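Local coordinates for tRNA (guanine(26)-N(2))-dimethyltransferase (Pyrococcus horikoshii, PDB 2EJU), which probably uses S-adenosyl-L-methionine to place two methyl groups on the N2 atom of the guanine at position 26 of a number of tRNAs, at residues A[103-108]-A[115-120]; A[55-60]-A[76-81]; A[50-55]-A[130-135]. One frame throughout, in Å; residues are numbered along the deposited sequence.

Interaction 1 (A[103-108]-A[115-120]); sequences KGRAIL and VINHDD. With SAH (S-adenosyl-L-homocysteine), chain B.
Arg105 reaches across a two-stranded antiparallel hairpin to Asn117, and two guanidinium nitrogens converge on one amide oxygen. Arg105 NE donates to Asn117 OD1 over 2.9 Å, while Arg105 NH1 makes a weak bond to the same OD1 atom at 3.0 Å. Neither is straight: the oxygen sits at the edge of the guanidinium but tilted from its plane, and the two flat groups are turned 28° against each other. A bend at chi3 (-73°) of the otherwise extended arginine brings NE alongside the neighbouring strand. Ile107 and Val115 continue this face side by side, CG1 of Ile107 lying 4.1 Å from CG1 of Val115. On the other face the small Ala106 meets the beta carbon of Ile116.

Beneath the side chains, Ala106 and Ile116 form a hydrogen-bonded pair with two nearly straight bonds, the shorter from Ile116 N to Ala106 O at 2.8 Å. His118 N adds a bond to Gly104 O at 3.0 Å. Asn117 ND2 is held by Asn77 OD1, which fixes the amide with its oxygen toward the arginine. Beyond the strand, Asp120 OD1 accepts the adenine N6 of S-adenosyl-L-homocysteine (2.8 Å) and caps helix 121-127 through Asn122 N. The hairpin thus lies between helices, with Ala106 and Ile116 against helix 81-92, Arg105 and Asn117 against Leu124 of helix 121-127, and strand 113-118 bonded along its other edge to strand 73-78.

Interaction 2 (A[55-60]-A[76-81]); sequences LSATGI and LNDISE. With SAH (S-adenosyl-L-homocysteine), chain B.
A chi1 of -156° carries the carboxylate of Asp78 toward the loop at Ala57, and a chi1 of 38° sets the hydroxyl of Ser56 over the carbonyl of Asn77. Four bonds grip the aspartate. Its OD1 accepts Ala57 N at 2.8 Å, on the anti side, and O3' of S-adenosyl-L-homocysteine at 2.6 Å. Its OD2 takes the ligand's O2' at 2.8 Å and, through the anti lone pair, the N-H of Ser80, closing an Asx turn. Protein N-H groups therefore fix the carboxylate's rotation while both oxygens remain turned to the ribose diol.

Ser56 ties the two segments together twice through one acceptor. Its N-H points almost straight at Asn77 O, 2.9 Å from Ser56 N, whereas Ser56 OG comes to that oxygen from above the carbonyl plane, 61° out of it. The loop then folds into a type II' turn from Ser56 to Gly59. Leu76 CD2 packs 3.3 Å from Gly59 O; a beta carbon on Gly59 would crowd that methyl and jam against the preceding carbonyl oxygen.

Leu55 O receives the ligand's amino nitrogen, and Leu55 CD2 (3.4 Å from adenine C4) and Ile79 CG2 clasp the adenine from opposite faces. The loop after strand 50-53, the first of the Rossmann-like core, paired with an acidic residue ending the next strand and holding both ribose hydroxyls, is the signature of the cofactor site in class I methyltransferases.

Interaction 3 (A[50-55]-A[130-135]); sequences IVLDAL and RYFHFI. With SAH (S-adenosyl-L-homocysteine), chain B.
Val51 pairs with Phe134 and Leu52 with Ile135 in parallel register, and the chain turns a corner at His133, so that Ile50 O accepts both His133 N at 2.8 Å and Phe134 N at 3.3 Å. Leu52 N returns a bond to Phe134 O.

Among the side chains, the Phe132 ring is covered on both faces. Leu52 CB sits over one, 3.7 Å from the ring centroid and only 12° off the normal, a CH-pi contact; CD1 of Tyr131 lies over the middle of the opposite face. Trp75 of strand 73-78 meets the same ring edge-to-face. The first torsion of Phe132 (chi1 -60°) puts the ring beside its own backbone N, where it can slip between Leu52 and Tyr131. Ile50 fills the corner: its CG2 branch touches CE1 of Tyr131 at 3.5 Å and CD2 of Phe132 at 3.7 Å, while its CG1 branch runs past CD2 of His133. Further along, Leu52 CD2 and Ile135 CG2 lie side by side at 3.9 Å, and on the other face of the sheet Val51 CG1 meets Phe134 CB. With an alanine at Phe132, a gap is likely to open between Leu52 and Tyr131, and Trp75 would probably lose its aromatic partner.

Nearly all of the side-chain contact is apolar; the hydroxyl of Tyr131 is bonded elsewhere, to Glu73. Direction and register therefore come from the backbone bonds, while Val51, Leu52, Phe132, Phe134 and Ile135 form a buried apolar core and the end at Ile50, Tyr131 and His133 stays partly open to solvent.

From the N terminus, strand 50-53 comes first and leads into the loop of interaction 2, which closes on 76-81 after helix 60-68 has crossed between two parallel neighbours, a beta-alpha-beta unit. Interaction 1 follows in series as a local hairpin, closed by a short turn between 105-109 and 113-118. Interaction 3 closes last, returning the chain to strand 50-53 and enclosing both earlier contacts; none cross. Leu55 belongs to interactions 2 and 3. The backbone of Leu76 is hydrogen-bonded to Val115 and Asn117, and that of Asn77 to Asp53. Together they join five neighbouring strands of the mixed sheet, with S-adenosyl-L-homocysteine at the C-terminal ends of three.

Interaction 1 (A[103-108]-A[115-120])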
loop_
_atom_site.group_PDB
_atom_site.type_symbol
_atom_site.label_atom_id
_atom_site.label_comp_id
_atom_site.label_asym_id
_atom_site.label_seq_id
_atom_site.Cartn_x
_atom_site.Cartn_y
_atom_site.Cartn_z
ATOM N N LYS A 103 28.052 11.380 -14.973
ATOM C CA LYS A 103 26.981 11.088 -15.922
ATOM C C LYS A 103 25.585 10.811 -15.358
ATOM O O LYS A 103 25.016 9.743 -15.588
ATOM C CB LYS A 103 27.414 9.930 -16.826
ATOM C CG LYS A 103 28.622 10.269 -17.687
ATOM C CD LYS A 103 29.146 9.056 -18.439
ATOM C CE LYS A 103 30.436 9.395 -19.178
ATOM N NZ LYS A 103 31.015 8.210 -19.868
ATOM N N GLY A 104 25.031 11.780 -14.635
ATOM C CA GLY A 104 23.691 11.628 -14.089
ATOM C C GLY A 104 23.544 10.677 -12.917
ATOM O O GLY A 104 22.440 10.209 -12.625
ATOM N N ARG A 105 24.653 10.383 -12.247
ATOM C CA ARG A 105 24.631 9.495 -11.091
ATOM C C ARG A 105 25.643 9.977 -10.058
ATOM O O ARG A 105 26.811 10.183 -10.376
ATOM C CB ARG A 105 24.940 8.055 -11.516
ATOM C CG ARG A 105 25.107 7.083 -10.358
ATOM C CD ARG A 105 25.192 5.655 -10.858
ATOM N NE ARG A 105 23.892 5.171 -11.319
ATOM C CZ ARG A 105 23.729 4.173 -12.182
ATOM N NH1 ARG A 105 22.510 3.797 -12.542
ATOM N NH2 ARG A 105 24.787 3.561 -12.698
ATOM N N ALA A 106 25.179 10.169 -8.825
ATOM C CA ALA A 106 26.032 10.636 -7.741
ATOM C C ALA A 106 26.032 9.588 -6.638
ATOM O O ALA A 106 24.978 9.128 -6.214
ATOM C CB ALA A 106 25.519 11.973 -7.206
ATOM N N ILE A 107 27.218 9.219 -6.170
ATOM C CA ILE A 107 27.336 8.198 -5.141
ATOM C C ILE A 107 28.141 8.636 -3.927
ATOM O O ILE A 107 29.222 9.202 -4.059
ATOM C CB ILE A 107 27.986 6.919 -5.725
ATOM C CG1 ILE A 107 27.146 6.421 -6.907
ATOM C CG2 ILE A 107 28.103 5.844 -4.639
ATOM C CD1 ILE A 107 27.720 5.218 -7.621
ATOM N N LEU A 108 27.597 8.359 -2.744
ATOM C CA LEU A 108 28.249 8.687 -1.479
ATOM C C LEU A 108 28.522 7.373 -0.739
ATOM O O LEU A 108 27.589 6.642 -0.411
ATOM C CB LEU A 108 27.335 9.576 -0.632
ATOM C CG LEU A 108 27.856 10.032 0.739
ATOM C CD1 LEU A 108 29.123 10.866 0.573
ATOM C CD2 LEU A 108 26.781 10.855 1.446
ATOM N N VAL A 115 22.948 6.276 -3.453
ATOM C CA VAL A 115 23.082 6.411 -4.893
ATOM C C VAL A 115 21.939 7.272 -5.413
ATOM O O VAL A 115 20.772 6.893 -5.303
ATOM C CB VAL A 115 23.028 5.030 -5.584
ATOM C CG1 VAL A 115 23.286 5.183 -7.080
ATOM C CG2 VAL A 115 24.055 4.093 -4.953
ATOM N N ILE A 116 22.276 8.433 -5.963
ATOM C CA ILE A 116 21.274 9.345 -6.502
ATOM C C ILE A 116 21.336 9.207 -8.015
ATOM O O ILE A 116 22.370 9.456 -8.631
ATOM C CB ILE A 116 21.565 10.798 -6.082
ATOM C CG1 ILE A 116 21.885 10.845 -4.588
ATOM C CG2 ILE A 116 20.345 11.672 -6.354
ATOM C CD1 ILE A 116 22.248 12.231 -4.079
ATOM N N ASN A 117 20.217 8.804 -8.606
ATOM C CA ASN A 117 20.157 8.570 -10.038
ATOM C C ASN A 117 19.169 9.483 -10.763
ATOM O O ASN A 117 18.119 9.836 -10.228
ATOM C CB ASN A 117 19.780 7.101 -10.268
ATOM C CG ASN A 117 20.216 6.585 -11.622
ATOM O OD1 ASN A 117 21.411 6.476 -11.902
ATOM N ND2 ASN A 117 19.246 6.263 -12.472
ATOM N N HIS A 118 19.516 9.863 -11.987
ATOM C CA HIS A 118 18.650 10.711 -12.802
ATOM C C HIS A 118 18.253 9.890 -14.019
ATOM O O HIS A 118 19.054 9.729 -14.935
ATOM C CB HIS A 118 19.396 11.964 -13.265
ATOM C CG HIS A 118 18.621 12.798 -14.240
ATOM N ND1 HIS A 118 19.224 13.558 -15.218
ATOM C CD2 HIS A 118 17.288 12.985 -14.388
ATOM C CE1 HIS A 118 18.298 14.176 -15.929
ATOM N NE2 HIS A 118 17.114 13.845 -15.446
ATOM N N ASP A 119 17.029 9.374 -14.044
ATOM C CA ASP A 119 16.611 8.550 -15.174
ATOM C C ASP A 119 15.187 8.024 -15.010
ATOM O O ASP A 119 14.545 8.236 -13.982
ATOM C CB ASP A 119 17.569 7.355 -15.294
ATOM C CG ASP A 119 17.585 6.736 -16.680
ATOM O OD1 ASP A 119 18.379 5.792 -16.875
ATOM O OD2 ASP A 119 16.823 7.176 -17.571
ATOM N N ASP A 120 14.705 7.345 -16.048
ATOM C CA ASP A 120 13.389 6.718 -16.047
ATOM C C ASP A 120 13.525 5.558 -15.069
ATOM O O ASP A 120 14.497 4.788 -15.142
ATOM C CB ASP A 120 13.072 6.162 -17.436
ATOM C CG ASP A 120 11.689 5.529 -17.523
ATOM O OD1 ASP A 120 11.062 5.251 -16.481
ATOM O OD2 ASP A 120 11.230 5.300 -18.660
HETATM N N SAH B . 7.962 9.402 -3.742
HETATM C CA SAH B . 7.610 10.553 -3.135
HETATM C CB SAH B . 7.054 11.272 -4.384
HETATM C CG SAH B . 6.732 11.350 -5.831
HETATM S SD SAH B . 6.033 12.405 -6.970
HETATM C C SAH B . 7.654 11.073 -1.814
HETATM O O SAH B . 7.856 12.371 -1.852
HETATM O OXT SAH B . 7.513 10.317 -0.825
HETATM C "C5'" SAH B . 6.210 11.442 -8.366
HETATM C "C4'" SAH B . 7.237 12.117 -9.333
HETATM O "O4'" SAH B . 7.550 11.016 -10.195
HETATM C "C3'" SAH B . 8.193 13.239 -9.662
HETATM O "O3'" SAH B . 9.296 13.727 -8.843
HETATM C "C2'" SAH B . 8.700 12.891 -11.061
HETATM O "O2'" SAH B . 9.379 13.638 -11.904
HETATM C "C1'" SAH B . 8.254 11.482 -11.332
HETATM N N9 SAH B . 8.385 10.492 -12.547
HETATM C C8 SAH B . 7.499 10.479 -13.528
HETATM N N7 SAH B . 7.818 9.579 -14.406
HETATM C C5 SAH B . 8.914 8.980 -14.016
HETATM C C6 SAH B . 9.704 7.948 -14.557
HETATM N N6 SAH B . 9.345 7.385 -15.699
HETATM N N1 SAH B . 10.856 7.519 -13.879
HETATM C C2 SAH B . 11.248 8.093 -12.686
HETATM N N3 SAH B . 10.488 9.104 -12.144
HETATM C C4 SAH B . 9.319 9.570 -12.788
#

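Interaction 2 (A[55-60]-A[76-81])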
loop_
_atom_site.group_PDB
_atom_site.type_symbol
_atom_site.label_atom_id
_atom_site.label_comp_id
_atom_site.label_asym_id
_atom_site.label_seq_id
_atom_site.Cartn_x
_atom_site.Cartn_y
_atom_site.Cartn_z
ATOM N N LEU A 55 10.786 6.797 -7.415
ATOM C CA LEU A 55 10.326 8.103 -7.889
ATOM C C LEU A 55 10.376 8.960 -6.630
ATOM O O LEU A 55 9.364 9.178 -5.968
ATOM C CB LEU A 55 8.898 7.994 -8.440
ATOM C CG LEU A 55 8.708 6.871 -9.468
ATOM C CD1 LEU A 55 7.978 5.723 -8.808
ATOM C CD2 LEU A 55 7.917 7.355 -10.671
ATOM N N SER A 56 11.579 9.431 -6.309
ATOM C CA SER A 56 11.821 10.187 -5.087
ATOM C C SER A 56 11.530 11.682 -5.035
ATOM O O SER A 56 11.423 12.240 -3.947
ATOM C CB SER A 56 13.264 9.936 -4.628
ATOM O OG SER A 56 14.127 9.871 -5.742
ATOM N N ALA A 57 11.408 12.334 -6.184
ATOM C CA ALA A 57 11.128 13.774 -6.200
ATOM C C ALA A 57 12.192 14.565 -5.426
ATOM O O ALA A 57 13.297 14.775 -5.922
ATOM C CB ALA A 57 9.742 14.039 -5.611
ATOM N N THR A 58 11.857 15.006 -4.216
ATOM C CA THR A 58 12.804 15.766 -3.406
ATOM C C THR A 58 13.817 14.829 -2.761
ATOM O O THR A 58 14.854 15.273 -2.272
ATOM C CB THR A 58 12.106 16.543 -2.270
ATOM O OG1 THR A 58 11.536 15.616 -1.339
ATOM C CG2 THR A 58 11.014 17.450 -2.829
ATOM N N GLY A 59 13.501 13.535 -2.759
ATOM C CA GLY A 59 14.378 12.538 -2.169
ATOM C C GLY A 59 14.079 12.228 -0.713
ATOM O O GLY A 59 14.776 11.426 -0.092
ATOM N N ILE A 60 13.032 12.844 -0.167
ATOM C CA ILE A 60 12.673 12.647 1.238
ATOM C C ILE A 60 12.530 11.189 1.680
ATOM O O ILE A 60 12.987 10.822 2.765
ATOM C CB ILE A 60 11.356 13.403 1.594
ATOM C CG1 ILE A 60 10.999 13.179 3.063
ATOM C CG2 ILE A 60 10.212 12.921 0.714
ATOM C CD1 ILE A 60 12.073 13.627 4.036
ATOM N N LEU A 76 18.111 6.511 -4.807
ATOM C CA LEU A 76 17.060 7.501 -5.001
ATOM C C LEU A 76 17.053 7.787 -6.494
ATOM O O LEU A 76 18.103 8.007 -7.088
ATOM C CB LEU A 76 17.354 8.786 -4.227
ATOM C CG LEU A 76 17.327 8.672 -2.702
ATOM C CD1 LEU A 76 18.654 8.112 -2.208
ATOM C CD2 LEU A 76 17.076 10.043 -2.094
ATOM N N ASN A 77 15.876 7.785 -7.102
ATOM C CA ASN A 77 15.781 8.017 -8.531
ATOM C C ASN A 77 14.609 8.888 -8.956
ATOM O O ASN A 77 13.543 8.863 -8.347
ATOM C CB ASN A 77 15.665 6.679 -9.262
ATOM C CG ASN A 77 15.519 6.851 -10.755
ATOM O OD1 ASN A 77 16.504 7.057 -11.468
ATOM N ND2 ASN A 77 14.282 6.787 -11.238
ATOM N N ASP A 78 14.821 9.644 -10.025
ATOM C CA ASP A 78 13.775 10.489 -10.586
ATOM C C ASP A 78 14.177 10.875 -12.003
ATOM O O ASP A 78 15.353 11.085 -12.292
ATOM C CB ASP A 78 13.559 11.742 -9.743
ATOM C CG ASP A 78 12.166 12.317 -9.912
ATOM O OD1 ASP A 78 11.381 12.248 -8.945
ATOM O OD2 ASP A 78 11.852 12.822 -11.010
ATOM N N ILE A 79 13.195 10.959 -12.886
ATOM C CA ILE A 79 13.463 11.296 -14.271
ATOM C C ILE A 79 13.681 12.802 -14.477
ATOM O O ILE A 79 14.304 13.221 -15.448
ATOM C CB ILE A 79 12.297 10.810 -15.167
ATOM C CG1 ILE A 79 12.722 10.812 -16.636
ATOM C CG2 ILE A 79 11.079 11.704 -14.962
ATOM C CD1 ILE A 79 11.650 10.292 -17.580
ATOM N N SER A 80 13.178 13.609 -13.551
ATOM C CA SER A 80 13.296 15.061 -13.654
ATOM C C SER A 80 14.647 15.618 -13.235
ATOM O O SER A 80 15.160 15.286 -12.168
ATOM C CB SER A 80 12.203 15.726 -12.817
ATOM O OG SER A 80 12.462 17.107 -12.658
ATOM N N GLU A 81 15.213 16.476 -14.081
ATOM C CA GLU A 81 16.504 17.108 -13.805
ATOM C C GLU A 81 16.408 17.972 -12.548
ATOM O O GLU A 81 17.324 17.997 -11.728
ATOM C CB GLU A 81 16.925 17.977 -14.994
ATOM C CG GLU A 81 18.213 18.779 -14.793
ATOM C CD GLU A 81 19.470 17.936 -14.922
ATOM O OE1 GLU A 81 19.678 17.027 -14.087
ATOM O OE2 GLU A 81 20.254 18.181 -15.866
HETATM N N SAH B . 7.962 9.402 -3.742
HETATM C CA SAH B . 7.610 10.553 -3.135
HETATM C CB SAH B . 7.054 11.272 -4.384
HETATM C CG SAH B . 6.732 11.350 -5.831
HETATM S SD SAH B . 6.033 12.405 -6.970
HETATM C C SAH B . 7.654 11.073 -1.814
HETATM O O SAH B . 7.856 12.371 -1.852
HETATM O OXT SAH B . 7.513 10.317 -0.825
HETATM C "C5'" SAH B . 6.210 11.442 -8.366
HETATM C "C4'" SAH B . 7.237 12.117 -9.333
HETATM O "O4'" SAH B . 7.550 11.016 -10.195
HETATM C "C3'" SAH B . 8.193 13.239 -9.662
HETATM O "O3'" SAH B . 9.296 13.727 -8.843
HETATM C "C2'" SAH B . 8.700 12.891 -11.061
HETATM O "O2'" SAH B . 9.379 13.638 -11.904
HETATM C "C1'" SAH B . 8.254 11.482 -11.332
HETATM N N9 SAH B . 8.385 10.492 -12.547
HETATM C C8 SAH B . 7.499 10.479 -13.528
HETATM N N7 SAH B . 7.818 9.579 -14.406
HETATM C C5 SAH B . 8.914 8.980 -14.016
HETATM C C6 SAH B . 9.704 7.948 -14.557
HETATM N N6 SAH B . 9.345 7.385 -15.699
HETATM N N1 SAH B . 10.856 7.519 -13.879
HETATM C C2 SAH B . 11.248 8.093 -12.686
HETATM N N3 SAH B . 10.488 9.104 -12.144
HETATM C C4 SAH B . 9.319 9.570 -12.788
#

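Interaction 3 (A[50-55]-A[130-135])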
loop_
_atom_site.group_PDB
_atom_site.type_symbol
_atom_site.label_atom_id
_atom_site.label_comp_id
_atom_site.label_asym_id
_atom_site.label_seq_id
_atom_site.Cartn_x
_atom_site.Cartn_y
_atom_site.Cartn_z
ATOM N N ILE A 50 19.457 -3.546 0.743
ATOM C CA ILE A 50 19.540 -2.733 -0.465
ATOM C C ILE A 50 18.125 -2.295 -0.857
ATOM O O ILE A 50 17.273 -3.125 -1.180
ATOM C CB ILE A 50 20.182 -3.545 -1.610
ATOM C CG1 ILE A 50 21.500 -4.154 -1.125
ATOM C CG2 ILE A 50 20.435 -2.649 -2.823
ATOM C CD1 ILE A 50 22.111 -5.149 -2.095
ATOM N N VAL A 51 17.876 -0.991 -0.840
ATOM C CA VAL A 51 16.540 -0.496 -1.144
ATOM C C VAL A 51 16.490 0.586 -2.208
ATOM O O VAL A 51 17.462 1.312 -2.428
ATOM C CB VAL A 51 15.870 0.045 0.128
ATOM C CG1 VAL A 51 15.948 -0.999 1.236
ATOM C CG2 VAL A 51 16.549 1.339 0.561
ATOM N N LEU A 52 15.329 0.700 -2.844
ATOM C CA LEU A 52 15.118 1.674 -3.900
ATOM C C LEU A 52 13.890 2.572 -3.728
ATOM O O LEU A 52 12.772 2.098 -3.495
ATOM C CB LEU A 52 15.002 0.958 -5.254
ATOM C CG LEU A 52 14.569 1.834 -6.438
ATOM C CD1 LEU A 52 15.661 2.850 -6.749
ATOM C CD2 LEU A 52 14.295 0.966 -7.661
ATOM N N ASP A 53 14.122 3.873 -3.855
ATOM C CA ASP A 53 13.068 4.879 -3.799
ATOM C C ASP A 53 13.040 5.271 -5.279
ATOM O O ASP A 53 13.786 6.152 -5.719
ATOM C CB ASP A 53 13.500 6.048 -2.905
ATOM C CG ASP A 53 12.508 7.195 -2.918
ATOM O OD1 ASP A 53 11.404 7.029 -3.481
ATOM O OD2 ASP A 53 12.835 8.265 -2.357
ATOM N N ALA A 54 12.193 4.577 -6.040
ATOM C CA ALA A 54 12.086 4.733 -7.495
ATOM C C ALA A 54 11.654 6.067 -8.100
ATOM O O ALA A 54 12.081 6.408 -9.200
ATOM C CB ALA A 54 11.209 3.614 -8.051
ATOM N N LEU A 55 10.786 6.797 -7.415
ATOM C CA LEU A 55 10.326 8.103 -7.889
ATOM C C LEU A 55 10.376 8.960 -6.630
ATOM O O LEU A 55 9.364 9.178 -5.968
ATOM C CB LEU A 55 8.898 7.994 -8.440
ATOM C CG LEU A 55 8.708 6.871 -9.468
ATOM C CD1 LEU A 55 7.978 5.723 -8.808
ATOM C CD2 LEU A 55 7.917 7.355 -10.671
ATOM N N ARG A 130 17.105 -8.329 -10.410
ATOM C CA ARG A 130 17.178 -9.117 -9.177
ATOM C C ARG A 130 18.238 -8.525 -8.254
ATOM O O ARG A 130 19.177 -9.214 -7.856
ATOM C CB ARG A 130 17.538 -10.577 -9.501
ATOM C CG ARG A 130 16.530 -11.294 -10.398
ATOM C CD ARG A 130 15.156 -11.347 -9.740
ATOM N NE ARG A 130 14.112 -11.781 -10.665
ATOM C CZ ARG A 130 12.815 -11.570 -10.467
ATOM N NH1 ARG A 130 11.927 -11.991 -11.358
ATOM N NH2 ARG A 130 12.407 -10.931 -9.377
ATOM N N TYR A 131 18.076 -7.256 -7.888
ATOM C CA TYR A 131 19.073 -6.590 -7.057
ATOM C C TYR A 131 18.606 -6.026 -5.713
ATOM O O TYR A 131 19.346 -6.083 -4.730
ATOM C CB TYR A 131 19.715 -5.476 -7.890
ATOM C CG TYR A 131 20.841 -4.705 -7.228
ATOM C CD1 TYR A 131 20.612 -3.456 -6.647
ATOM C CD2 TYR A 131 22.147 -5.202 -7.228
ATOM C CE1 TYR A 131 21.659 -2.718 -6.087
ATOM C CE2 TYR A 131 23.200 -4.474 -6.671
ATOM C CZ TYR A 131 22.946 -3.231 -6.104
ATOM O OH TYR A 131 23.980 -2.504 -5.571
ATOM N N PHE A 132 17.391 -5.488 -5.667
ATOM C CA PHE A 132 16.880 -4.878 -4.444
ATOM C C PHE A 132 16.103 -5.770 -3.478
ATOM O O PHE A 132 15.296 -6.609 -3.887
ATOM C CB PHE A 132 16.006 -3.656 -4.786
ATOM C CG PHE A 132 16.734 -2.577 -5.539
ATOM C CD1 PHE A 132 16.637 -2.490 -6.927
ATOM C CD2 PHE A 132 17.552 -1.672 -4.866
ATOM C CE1 PHE A 132 17.348 -1.516 -7.637
ATOM C CE2 PHE A 132 18.269 -0.695 -5.563
ATOM C CZ PHE A 132 18.168 -0.617 -6.954
ATOM N N HIS A 133 16.355 -5.563 -2.186
ATOM C CA HIS A 133 15.662 -6.286 -1.130
ATOM C C HIS A 133 14.302 -5.612 -0.934
ATOM O O HIS A 133 13.354 -6.226 -0.454
ATOM C CB HIS A 133 16.466 -6.234 0.176
ATOM C CG HIS A 133 17.778 -6.952 0.102
ATOM N ND1 HIS A 133 17.871 -8.306 -0.141
ATOM C CD2 HIS A 133 19.050 -6.500 0.202
ATOM C CE1 HIS A 133 19.144 -8.657 -0.190
ATOM N NE2 HIS A 133 19.881 -7.580 0.015
ATOM N N PHE A 134 14.219 -4.338 -1.310
ATOM C CA PHE A 134 12.973 -3.588 -1.186
ATOM C C PHE A 134 12.906 -2.445 -2.191
ATOM O O PHE A 134 13.882 -1.720 -2.393
ATOM C CB PHE A 134 12.815 -3.012 0.230
ATOM C CG PHE A 134 11.637 -2.064 0.377
ATOM C CD1 PHE A 134 10.329 -2.520 0.216
ATOM C CD2 PHE A 134 11.843 -0.716 0.647
ATOM C CE1 PHE A 134 9.236 -1.643 0.319
ATOM C CE2 PHE A 134 10.757 0.173 0.753
ATOM C CZ PHE A 134 9.455 -0.293 0.588
ATOM N N ILE A 135 11.755 -2.308 -2.837
ATOM C CA ILE A 135 11.530 -1.232 -3.793
ATOM C C ILE A 135 10.212 -0.572 -3.429
ATOM O O ILE A 135 9.206 -1.249 -3.206
ATOM C CB ILE A 135 11.422 -1.735 -5.249
ATOM C CG1 ILE A 135 12.749 -2.365 -5.695
ATOM C CG2 ILE A 135 11.068 -0.558 -6.182
ATOM C CD1 ILE A 135 12.681 -2.985 -7.090
HETATM N N SAH B . 7.962 9.402 -3.742
HETATM C CA SAH B . 7.610 10.553 -3.135
HETATM C CB SAH B . 7.054 11.272 -4.384
HETATM C CG SAH B . 6.732 11.350 -5.831
HETATM S SD SAH B . 6.033 12.405 -6.970
HETATM C C SAH B . 7.654 11.073 -1.814
HETATM O O SAH B . 7.856 12.371 -1.852
HETATM O OXT SAH B . 7.513 10.317 -0.825
HETATM C "C5'" SAH B . 6.210 11.442 -8.366
HETATM C "C4'" SAH B . 7.237 12.117 -9.333
HETATM O "O4'" SAH B . 7.550 11.016 -10.195
HETATM C "C3'" SAH B . 8.193 13.239 -9.662
HETATM O "O3'" SAH B . 9.296 13.727 -8.843
HETATM C "C2'" SAH B . 8.700 12.891 -11.061
HETATM O "O2'" SAH B . 9.379 13.638 -11.904
HETATM C "C1'" SAH B . 8.254 11.482 -11.332
HETATM N N9 SAH B . 8.385 10.492 -12.547
HETATM C C8 SAH B . 7.499 10.479 -13.528
HETATM N N7 SAH B . 7.818 9.579 -14.406
HETATM C C5 SAH B . 8.914 8.980 -14.016
HETATM C C6 SAH B . 9.704 7.948 -14.557
HETATM N N6 SAH B . 9.345 7.385 -15.699
HETATM N N1 SAH B . 10.856 7.519 -13.879
HETATM C C2 SAH B . 11.248 8.093 -12.686
HETATM N N3 SAH B . 10.488 9.104 -12.144
HETATM C C4 SAH B . 9.319 9.570 -12.788
#